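Local coordinates for protein peptide ABC transporter permease (Staphylococcus hominis, PDB 6EXS) that probably carries peptides across the membrane as a POT-family member of the major facilitator superfamily, here holding a thioalcohol-conjugated dipeptide that is a precursor of body malodour, at residues I132-I135 against V136-Y140; N213-K217 against E218-K222; V277-G280 against E281-R284; W437-T440 against N441-Q445. All blocks are in the same frame, centred on the assembly; numbering follows the deposited sequence.

Contact 1. Residues I132-I135 against V136-Y140; sequences ISNI and VGRLY
I135 and V136 share one turn of helix 110-137 just before it ends, and N134 reaches forward to R138 on the turn that follows. N134 throws its amide along the helix, CG anti to the backbone N (chi1 -166°), which brings OD1 over one face of the R138 guanidinium. There OD1 of N134 lies 3.1 Å from NE of R138, a polar contact whose angle is too poor for a hydrogen bond. The amide and guanidinium planes stand 72° apart, and the R138 chain bends twice to bring the group there. On another side of the helix V136 lays CG2 3.3 Å from the carbonyl O of I132, the residue to which its own N donates at 3.2 Å. I135 O lies 3.4 Å from CG of L139 and receives a weak bond from R138 N at 3.1 Å, while the main bond of R138 N goes to N134 O. I135 and V136 both touch L21 of helix 16-44; beyond that, I135 packs on helix 74-106 and V136 on helix 147-174. The chain then leaves through a type I beta turn, G137 to Y140. Helix end and reverse turn together take the chain out of helix 110-137, a transmembrane helix of the major facilitator fold.

Contact 2. Residues N213-K217 against E218-K222; sequences NPLSK and EEKRK
S216 caps helix 217-243 by accepting from E219 N through its side-chain oxygen, OG to N 3.1 Å. The hydroxyl is set for this by its first torsion (chi1 65°), which places OG between the backbone N and the carbonyl carbon, facing the first turn. The carbonyl of the same serine is used as well: K220 N donates to S216 O at 3.0 Å. One residue earlier, L215 O receives the ammonium group of K220, NZ to O 3.0 Å, with NZ 46° out of the carbonyl plane and not on a lone pair. To get there the lysine passes its CG by CB of L215 and bends at its last torsion. R221 N closes the next turn weakly on K217 O. E219 lays its chain across the leucine at about a right angle, CB of E219 3.9 Å from CD2 of L215. Its carboxylate looks mainly to R83 of helix 74-106, bound through OE1 in a salt bridge; within the helix, K222 NZ makes only a long one to OE2. R83 also binds N213 O, tying the incoming loop to the same arginine. K217 and K220 run side by side, their NZ atoms 3.2 Å apart with no bond between them. Such closeness of two ammonium groups may lower the affinity for a proton of one of them, although the L215 carbonyl, accepting from K220 NZ, may offset part of the repulsion.

Contact 3. Residues V277-G280 against E281-R284; sequences VTDG and ERSR. Unlike the reference sequence in segment 277-280: G280 (reference Val).
D279 and R282 point the same way off the first turn of helix 279-302, lying side by side with carboxylate and guanidinium planes 58° apart. Their salt bridge is single and rather long, OD1 of D279 to NH1 of R282 3.6 Å. The arginine gets back over the helix start because a chi1 of -174° swings CG to the far side of CB from the backbone N and the chain then bends at chi3; CG1 of V277 lies over one face of the guanidinium, while NE is bound to L272 O. V277 and E281 slant across each other, CG1 of V277 3.8 Å from CB of E281. T278 also meets E281, at the N-cap: its OG1 lies 3.3 Å from CG of E281 and takes a weak capping bond from E281 N at 3.4 Å. Its carbonyl does the firmer work, T278 O accepting from R282 N at 2.8 Å within the carbonyl plane. S283 N donates to D279 O at 3.0 Å, and its OG adds a weak bond to the same oxygen while also bonding to K286. Beyond the turn, the E281 carboxylate binds the backbone N of K427, and V277 rests on P426 and F429. The start of helix 279-302 is thereby fastened on one flank to the end of helix 249-273 through L272, and on another to the loop running into helix 430-451.

Contact 4. Residues W437-T440 against N441-Q445; sequences WLLT and NASAQ
This is a buried turn of transmembrane helix 430-451 of the major facilitator fold, near the middle of the protein, with the side chain of N441 about 7 Å from the bound conjugated peptide. Two regular helical bonds run through it: A442 N donates to L438 O at 3.1 Å and S443 N to L439 O at 2.8 Å. L438 O is shared, since N441 N also donates to it, from 59° above the carbonyl plane. The bond from A444 N to T440 O is weak, and the CB of A444 sits 3.2 Å from that oxygen. CD2 of L439 packs against CB of A442 at 3.7 Å on the flank facing helix 249-273, where S443 OG is bonded to G260 O. N441 turns its amide away from this turn, a chi1 of -166° carrying CG opposite the backbone N, and its ND2 is hydrogen-bonded to E303. Helices 279-302 and 56-72 also pack on this turn, W299 and Y71 both touching N441. T440 folds its hydroxyl back along the helix: OG1 donates to W437 O at 2.7 Å and hangs 3.3 Å above one face of the W437 ring, offset toward the rim.

All four contacts are local turns of helices, and no two of them touch. Contact 1 is the end of a helix, contacts 2 and 3 are N-caps, and contact 4 is mid-helix. Contact 4 lies nearest the chain centre, about 8 Å from it centre to centre, against about 19 Å for contact 1 and about 29 and 31 Å for contacts 3 and 2. Its N441 side chain is about 7 Å from the bound peptide, whereas the S133 side chain of contact 1 is about 12 Å from it. Contacts 1 and 2 approach to about 8 Å between nearest atoms, contacts 1 and 4 to about 9 Å, and contacts 3 and 4 to about 11 Å.

Contact 1. Residues I132-I135 against V136-Y140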
loop_
_atom_site.group_PDB
_atom_site.type_symbol
_atom_site.label_atom_id
_atom_site.label_comp_id
_atom_site.label_asym_id
_atom_site.label_seq_id
_atom_site.Cartn_x
_atom_site.Cartn_y
_atom_site.Cartn_z
ATOM N N ILE A 132 4.638 13.093 4.338
ATOM C CA ILE A 132 5.692 12.729 5.308
ATOM C C ILE A 132 6.984 12.354 4.541
ATOM O O ILE A 132 8.079 12.733 4.970
ATOM C CB ILE A 132 5.242 11.630 6.339
ATOM C CG1 ILE A 132 6.323 11.390 7.427
ATOM C CG2 ILE A 132 4.812 10.327 5.664
ATOM C CD1 ILE A 132 5.822 11.012 8.827
ATOM N N SER A 133 6.827 11.659 3.380
ATOM C CA SER A 133 7.899 11.191 2.502
ATOM C C SER A 133 8.647 12.370 1.916
ATOM O O SER A 133 9.879 12.372 1.873
ATOM C CB SER A 133 7.323 10.328 1.383
ATOM O OG SER A 133 7.882 9.028 1.407
ATOM N N ASN A 134 7.885 13.380 1.485
ATOM C CA ASN A 134 8.362 14.621 0.918
ATOM C C ASN A 134 9.234 15.379 1.933
ATOM O O ASN A 134 10.341 15.807 1.578
ATOM C CB ASN A 134 7.170 15.452 0.472
ATOM C CG ASN A 134 7.538 16.588 -0.425
ATOM O OD1 ASN A 134 8.105 17.589 0.011
ATOM N ND2 ASN A 134 7.233 16.449 -1.703
ATOM N N ILE A 135 8.746 15.523 3.194
ATOM C CA ILE A 135 9.457 16.201 4.296
ATOM C C ILE A 135 10.829 15.561 4.523
ATOM O O ILE A 135 11.820 16.283 4.576
ATOM C CB ILE A 135 8.597 16.305 5.595
ATOM C CG1 ILE A 135 7.383 17.243 5.376
ATOM C CG2 ILE A 135 9.438 16.779 6.792
ATOM C CD1 ILE A 135 6.197 17.021 6.347
ATOM N N VAL A 136 10.875 14.211 4.586
ATOM C CA VAL A 136 12.086 13.383 4.756
ATOM C C VAL A 136 13.177 13.771 3.732
ATOM O O VAL A 136 14.303 14.076 4.130
ATOM C CB VAL A 136 11.751 11.866 4.723
ATOM C CG1 VAL A 136 13.009 11.017 4.607
ATOM C CG2 VAL A 136 10.935 11.452 5.943
ATOM N N GLY A 137 12.820 13.793 2.445
ATOM C CA GLY A 137 13.738 14.169 1.374
ATOM C C GLY A 137 14.169 15.626 1.391
ATOM O O GLY A 137 15.288 15.938 0.980
ATOM N N ARG A 138 13.293 16.534 1.890
ATOM C CA ARG A 138 13.574 17.978 1.952
ATOM C C ARG A 138 14.428 18.386 3.187
ATOM O O ARG A 138 14.783 19.559 3.346
ATOM C CB ARG A 138 12.281 18.811 1.821
ATOM C CG ARG A 138 11.691 18.746 0.408
ATOM C CD ARG A 138 11.275 20.095 -0.153
ATOM N NE ARG A 138 9.894 20.070 -0.647
ATOM C CZ ARG A 138 9.538 19.775 -1.895
ATOM N NH1 ARG A 138 10.462 19.478 -2.803
ATOM N NH2 ARG A 138 8.257 19.773 -2.245
ATOM N N LEU A 139 14.822 17.392 3.999
ATOM C CA LEU A 139 15.709 17.533 5.158
ATOM C C LEU A 139 17.166 17.532 4.691
ATOM O O LEU A 139 18.043 17.938 5.455
ATOM C CB LEU A 139 15.531 16.350 6.142
ATOM C CG LEU A 139 14.227 16.169 6.905
ATOM C CD1 LEU A 139 14.333 14.975 7.815
ATOM C CD2 LEU A 139 13.878 17.403 7.720
ATOM N N TYR A 140 17.425 17.027 3.459
ATOM C CA TYR A 140 18.756 16.921 2.850
ATOM C C TYR A 140 19.026 18.028 1.823
ATOM O O TYR A 140 18.225 18.196 0.901
ATOM C CB TYR A 140 18.944 15.547 2.165
ATOM C CG TYR A 140 18.814 14.368 3.102
ATOM C CD1 TYR A 140 17.569 13.793 3.362
ATOM C CD2 TYR A 140 19.931 13.833 3.741
ATOM C CE1 TYR A 140 17.435 12.740 4.262
ATOM C CE2 TYR A 140 19.812 12.760 4.621
ATOM C CZ TYR A 140 18.560 12.223 4.884
ATOM O OH TYR A 140 18.421 11.171 5.744
#

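Contact 2. Residues N213-K217 against E218-K222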
loop_
_atom_site.group_PDB
_atom_site.type_symbol
_atom_site.label_atom_id
_atom_site.label_comp_id
_atom_site.label_asym_id
_atom_site.label_seq_id
_atom_site.Cartn_x
_atom_site.Cartn_y
_atom_site.Cartn_z
ATOM N N ASN A 213 3.457 25.664 -4.837
ATOM C CA ASN A 213 2.735 26.350 -5.900
ATOM C C ASN A 213 1.360 26.783 -5.373
ATOM O O ASN A 213 0.375 26.116 -5.698
ATOM C CB ASN A 213 2.613 25.438 -7.134
ATOM C CG ASN A 213 3.939 24.951 -7.663
ATOM O OD1 ASN A 213 4.407 23.858 -7.324
ATOM N ND2 ASN A 213 4.586 25.756 -8.491
ATOM N N PRO A 214 1.248 27.862 -4.543
ATOM C CA PRO A 214 -0.078 28.239 -4.013
ATOM C C PRO A 214 -1.065 28.710 -5.076
ATOM O O PRO A 214 -0.660 29.136 -6.161
ATOM C CB PRO A 214 0.234 29.323 -2.976
ATOM C CG PRO A 214 1.534 29.861 -3.355
ATOM C CD PRO A 214 2.301 28.765 -4.031
ATOM N N LEU A 215 -2.363 28.590 -4.773
ATOM C CA LEU A 215 -3.442 28.948 -5.686
ATOM C C LEU A 215 -3.719 30.449 -5.717
ATOM O O LEU A 215 -3.641 31.126 -4.685
ATOM C CB LEU A 215 -4.736 28.196 -5.316
ATOM C CG LEU A 215 -4.720 26.667 -5.325
ATOM C CD1 LEU A 215 -5.869 26.136 -4.538
ATOM C CD2 LEU A 215 -4.813 26.117 -6.732
ATOM N N SER A 216 -4.094 30.959 -6.904
ATOM C CA SER A 216 -4.463 32.362 -7.087
ATOM C C SER A 216 -5.903 32.557 -6.564
ATOM O O SER A 216 -6.542 31.572 -6.181
ATOM C CB SER A 216 -4.348 32.756 -8.558
ATOM O OG SER A 216 -5.270 32.063 -9.383
ATOM N N LYS A 217 -6.407 33.810 -6.532
ATOM C CA LYS A 217 -7.766 34.108 -6.069
ATOM C C LYS A 217 -8.806 33.442 -6.970
ATOM O O LYS A 217 -9.749 32.833 -6.461
ATOM C CB LYS A 217 -8.001 35.623 -5.964
ATOM C CG LYS A 217 -7.183 36.304 -4.863
ATOM C CD LYS A 217 -7.924 36.355 -3.526
ATOM C CE LYS A 217 -6.990 36.528 -2.351
ATOM N NZ LYS A 217 -6.356 35.243 -1.946
ATOM N N GLU A 218 -8.588 33.497 -8.302
ATOM C CA GLU A 218 -9.468 32.884 -9.302
ATOM C C GLU A 218 -9.315 31.358 -9.362
ATOM O O GLU A 218 -10.285 30.682 -9.710
ATOM C CB GLU A 218 -9.335 33.540 -10.694
ATOM C CG GLU A 218 -7.945 33.490 -11.317
ATOM C CD GLU A 218 -7.840 33.894 -12.778
ATOM O OE1 GLU A 218 -6.727 33.768 -13.338
ATOM O OE2 GLU A 218 -8.858 34.323 -13.369
ATOM N N GLU A 219 -8.118 30.813 -9.007
ATOM C CA GLU A 219 -7.883 29.361 -8.948
ATOM C C GLU A 219 -8.622 28.740 -7.762
ATOM O O GLU A 219 -9.156 27.642 -7.898
ATOM C CB GLU A 219 -6.391 29.011 -8.901
ATOM C CG GLU A 219 -5.775 28.852 -10.282
ATOM C CD GLU A 219 -4.381 28.255 -10.318
ATOM O OE1 GLU A 219 -3.508 28.715 -9.547
ATOM O OE2 GLU A 219 -4.153 27.344 -11.146
ATOM N N LYS A 220 -8.691 29.462 -6.618
ATOM C CA LYS A 220 -9.419 29.046 -5.411
ATOM C C LYS A 220 -10.919 28.914 -5.726
ATOM O O LYS A 220 -11.568 27.967 -5.271
ATOM C CB LYS A 220 -9.203 30.042 -4.258
ATOM C CG LYS A 220 -7.839 29.931 -3.586
ATOM C CD LYS A 220 -7.730 30.844 -2.374
ATOM C CE LYS A 220 -6.300 31.161 -2.005
ATOM N NZ LYS A 220 -5.741 32.271 -2.829
ATOM N N ARG A 221 -11.449 29.852 -6.536
ATOM C CA ARG A 221 -12.845 29.880 -6.975
ATOM C C ARG A 221 -13.113 28.768 -8.011
ATOM O O ARG A 221 -14.155 28.113 -7.940
ATOM C CB ARG A 221 -13.216 31.268 -7.543
ATOM C CG ARG A 221 -13.024 32.428 -6.565
ATOM C CD ARG A 221 -14.327 33.117 -6.201
ATOM N NE ARG A 221 -14.950 32.525 -5.014
ATOM C CZ ARG A 221 -16.111 32.916 -4.494
ATOM N NH1 ARG A 221 -16.796 33.907 -5.052
ATOM N NH2 ARG A 221 -16.596 32.319 -3.414
ATOM N N LYS A 222 -12.157 28.543 -8.948
ATOM C CA LYS A 222 -12.239 27.534 -10.012
ATOM C C LYS A 222 -12.261 26.111 -9.450
ATOM O O LYS A 222 -13.238 25.393 -9.673
ATOM C CB LYS A 222 -11.095 27.715 -11.037
ATOM C CG LYS A 222 -11.089 26.700 -12.190
ATOM C CD LYS A 222 -9.835 26.815 -13.059
ATOM C CE LYS A 222 -8.667 26.023 -12.519
ATOM N NZ LYS A 222 -7.381 26.447 -13.131
#

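Contact 3. Residues V277-G280 against E281-R284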
loop_
_atom_site.group_PDB
_atom_site.type_symbol
_atom_site.label_atom_id
_atom_site.label_comp_id
_atom_site.label_asym_id
_atom_site.label_seq_id
_atom_site.Cartn_x
_atom_site.Cartn_y
_atom_site.Cartn_z
ATOM N N VAL A 277 7.232 17.600 -23.084
ATOM C CA VAL A 277 7.933 16.313 -23.126
ATOM C C VAL A 277 8.651 16.135 -24.491
ATOM O O VAL A 277 8.009 16.235 -25.542
ATOM C CB VAL A 277 6.958 15.145 -22.787
ATOM C CG1 VAL A 277 7.557 13.781 -23.118
ATOM C CG2 VAL A 277 6.529 15.195 -21.327
ATOM N N THR A 278 9.982 15.887 -24.461
ATOM C CA THR A 278 10.789 15.659 -25.673
ATOM C C THR A 278 10.560 14.224 -26.153
ATOM O O THR A 278 10.097 13.399 -25.362
ATOM C CB THR A 278 12.281 15.927 -25.415
ATOM O OG1 THR A 278 12.770 15.009 -24.441
ATOM C CG2 THR A 278 12.564 17.362 -24.990
ATOM N N ASP A 279 10.898 13.914 -27.424
ATOM C CA ASP A 279 10.716 12.572 -28.001
ATOM C C ASP A 279 11.518 11.474 -27.285
ATOM O O ASP A 279 11.074 10.323 -27.256
ATOM C CB ASP A 279 10.987 12.567 -29.508
ATOM C CG ASP A 279 9.765 12.950 -30.322
ATOM O OD1 ASP A 279 8.785 12.169 -30.327
ATOM O OD2 ASP A 279 9.786 14.032 -30.947
ATOM N N GLY A 280 12.659 11.847 -26.701
ATOM C CA GLY A 280 13.509 10.955 -25.920
ATOM C C GLY A 280 12.882 10.660 -24.572
ATOM O O GLY A 280 12.988 9.536 -24.069
ATOM N N GLU A 281 12.215 11.685 -23.982
ATOM C CA GLU A 281 11.489 11.605 -22.708
ATOM C C GLU A 281 10.184 10.822 -22.919
ATOM O O GLU A 281 9.731 10.126 -22.011
ATOM C CB GLU A 281 11.179 13.010 -22.162
ATOM C CG GLU A 281 12.354 13.699 -21.484
ATOM C CD GLU A 281 12.032 14.949 -20.678
ATOM O OE1 GLU A 281 11.152 15.734 -21.101
ATOM O OE2 GLU A 281 12.687 15.158 -19.632
ATOM N N ARG A 282 9.593 10.947 -24.127
ATOM C CA ARG A 282 8.372 10.274 -24.568
ATOM C C ARG A 282 8.656 8.783 -24.757
ATOM O O ARG A 282 7.797 7.957 -24.437
ATOM C CB ARG A 282 7.865 10.909 -25.873
ATOM C CG ARG A 282 6.523 10.382 -26.362
ATOM C CD ARG A 282 5.987 11.164 -27.543
ATOM N NE ARG A 282 5.308 12.389 -27.118
ATOM C CZ ARG A 282 5.838 13.607 -27.181
ATOM N NH1 ARG A 282 7.059 13.784 -27.672
ATOM N NH2 ARG A 282 5.146 14.658 -26.769
ATOM N N SER A 283 9.862 8.445 -25.258
ATOM C CA SER A 283 10.301 7.066 -25.470
ATOM C C SER A 283 10.465 6.279 -24.162
ATOM O O SER A 283 10.204 5.078 -24.147
ATOM C CB SER A 283 11.576 7.017 -26.304
ATOM O OG SER A 283 11.247 6.932 -27.680
ATOM N N ARG A 284 10.867 6.959 -23.070
ATOM C CA ARG A 284 11.017 6.356 -21.746
ATOM C C ARG A 284 9.645 6.119 -21.094
ATOM O O ARG A 284 9.508 5.187 -20.293
ATOM C CB ARG A 284 11.899 7.223 -20.841
ATOM C CG ARG A 284 13.372 7.262 -21.243
ATOM C CD ARG A 284 14.211 8.070 -20.264
ATOM N NE ARG A 284 13.726 9.445 -20.110
ATOM C CZ ARG A 284 14.252 10.343 -19.284
ATOM N NH1 ARG A 284 15.300 10.030 -18.532
ATOM N NH2 ARG A 284 13.739 11.563 -19.207
#

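Contact 4. Residues W437-T440 against N441-Q445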
loop_
_atom_site.group_PDB
_atom_site.type_symbol
_atom_site.label_atom_id
_atom_site.label_comp_id
_atom_site.label_asym_id
_atom_site.label_seq_id
_atom_site.Cartn_x
_atom_site.Cartn_y
_atom_site.Cartn_z
ATOM N N TRP A 437 3.944 4.752 -10.639
ATOM C CA TRP A 437 4.472 3.610 -9.863
ATOM C C TRP A 437 3.552 3.301 -8.649
ATOM O O TRP A 437 3.373 2.140 -8.290
ATOM C CB TRP A 437 5.971 3.748 -9.476
ATOM C CG TRP A 437 6.379 2.881 -8.311
ATOM C CD1 TRP A 437 6.622 3.298 -7.034
ATOM C CD2 TRP A 437 6.417 1.438 -8.275
ATOM N NE1 TRP A 437 6.828 2.213 -6.209
ATOM C CE2 TRP A 437 6.703 1.059 -6.943
ATOM C CE3 TRP A 437 6.210 0.427 -9.232
ATOM C CZ2 TRP A 437 6.846 -0.281 -6.558
ATOM C CZ3 TRP A 437 6.318 -0.903 -8.842
ATOM C CH2 TRP A 437 6.644 -1.245 -7.524
ATOM N N LEU A 438 2.929 4.340 -8.073
ATOM C CA LEU A 438 1.972 4.224 -6.974
ATOM C C LEU A 438 0.656 3.590 -7.485
ATOM O O LEU A 438 0.017 2.819 -6.762
ATOM C CB LEU A 438 1.717 5.621 -6.401
ATOM C CG LEU A 438 1.199 5.737 -4.971
ATOM C CD1 LEU A 438 2.119 5.035 -3.963
ATOM C CD2 LEU A 438 1.114 7.168 -4.588
ATOM N N LEU A 439 0.293 3.884 -8.754
ATOM C CA LEU A 439 -0.879 3.340 -9.419
ATOM C C LEU A 439 -0.742 1.858 -9.772
ATOM O O LEU A 439 -1.767 1.196 -9.906
ATOM C CB LEU A 439 -1.285 4.177 -10.640
ATOM C CG LEU A 439 -2.237 5.342 -10.340
ATOM C CD1 LEU A 439 -2.390 6.232 -11.538
ATOM C CD2 LEU A 439 -3.615 4.851 -9.881
ATOM N N THR A 440 0.498 1.309 -9.874
ATOM C CA THR A 440 0.680 -0.133 -10.109
ATOM C C THR A 440 0.038 -0.884 -8.940
ATOM O O THR A 440 -0.521 -1.952 -9.151
ATOM C CB THR A 440 2.157 -0.548 -10.317
ATOM O OG1 THR A 440 2.915 -0.383 -9.118
ATOM C CG2 THR A 440 2.830 0.181 -11.458
ATOM N N ASN A 441 0.060 -0.280 -7.721
ATOM C CA ASN A 441 -0.546 -0.838 -6.510
ATOM C C ASN A 441 -2.027 -0.456 -6.364
ATOM O O ASN A 441 -2.855 -1.336 -6.108
ATOM C CB ASN A 441 0.261 -0.499 -5.255
ATOM C CG ASN A 441 -0.157 -1.337 -4.065
ATOM O OD1 ASN A 441 -1.119 -1.023 -3.349
ATOM N ND2 ASN A 441 0.515 -2.454 -3.865
ATOM N N ALA A 442 -2.364 0.839 -6.555
ATOM C CA ALA A 442 -3.741 1.350 -6.495
ATOM C C ALA A 442 -4.662 0.648 -7.518
ATOM O O ALA A 442 -5.772 0.260 -7.162
ATOM C CB ALA A 442 -3.754 2.853 -6.717
ATOM N N SER A 443 -4.180 0.449 -8.763
ATOM C CA SER A 443 -4.913 -0.253 -9.822
ATOM C C SER A 443 -5.031 -1.754 -9.549
ATOM O O SER A 443 -6.110 -2.302 -9.761
ATOM C CB SER A 443 -4.267 -0.023 -11.181
ATOM O OG SER A 443 -4.314 1.355 -11.486
ATOM N N ALA A 444 -3.937 -2.416 -9.083
ATOM C CA ALA A 444 -3.953 -3.850 -8.755
ATOM C C ALA A 444 -4.989 -4.148 -7.669
ATOM O O ALA A 444 -5.749 -5.094 -7.817
ATOM C CB ALA A 444 -2.579 -4.314 -8.310
ATOM N N GLN A 445 -5.053 -3.307 -6.616
ATOM C CA GLN A 445 -6.021 -3.407 -5.524
ATOM C C GLN A 445 -7.459 -3.121 -5.991
ATOM O O GLN A 445 -8.406 -3.725 -5.464
ATOM C CB GLN A 445 -5.617 -2.494 -4.352
ATOM C CG GLN A 445 -4.543 -3.079 -3.427
ATOM C CD GLN A 445 -5.103 -4.098 -2.452
ATOM O OE1 GLN A 445 -5.592 -5.173 -2.835
ATOM N NE2 GLN A 445 -4.991 -3.811 -1.162
#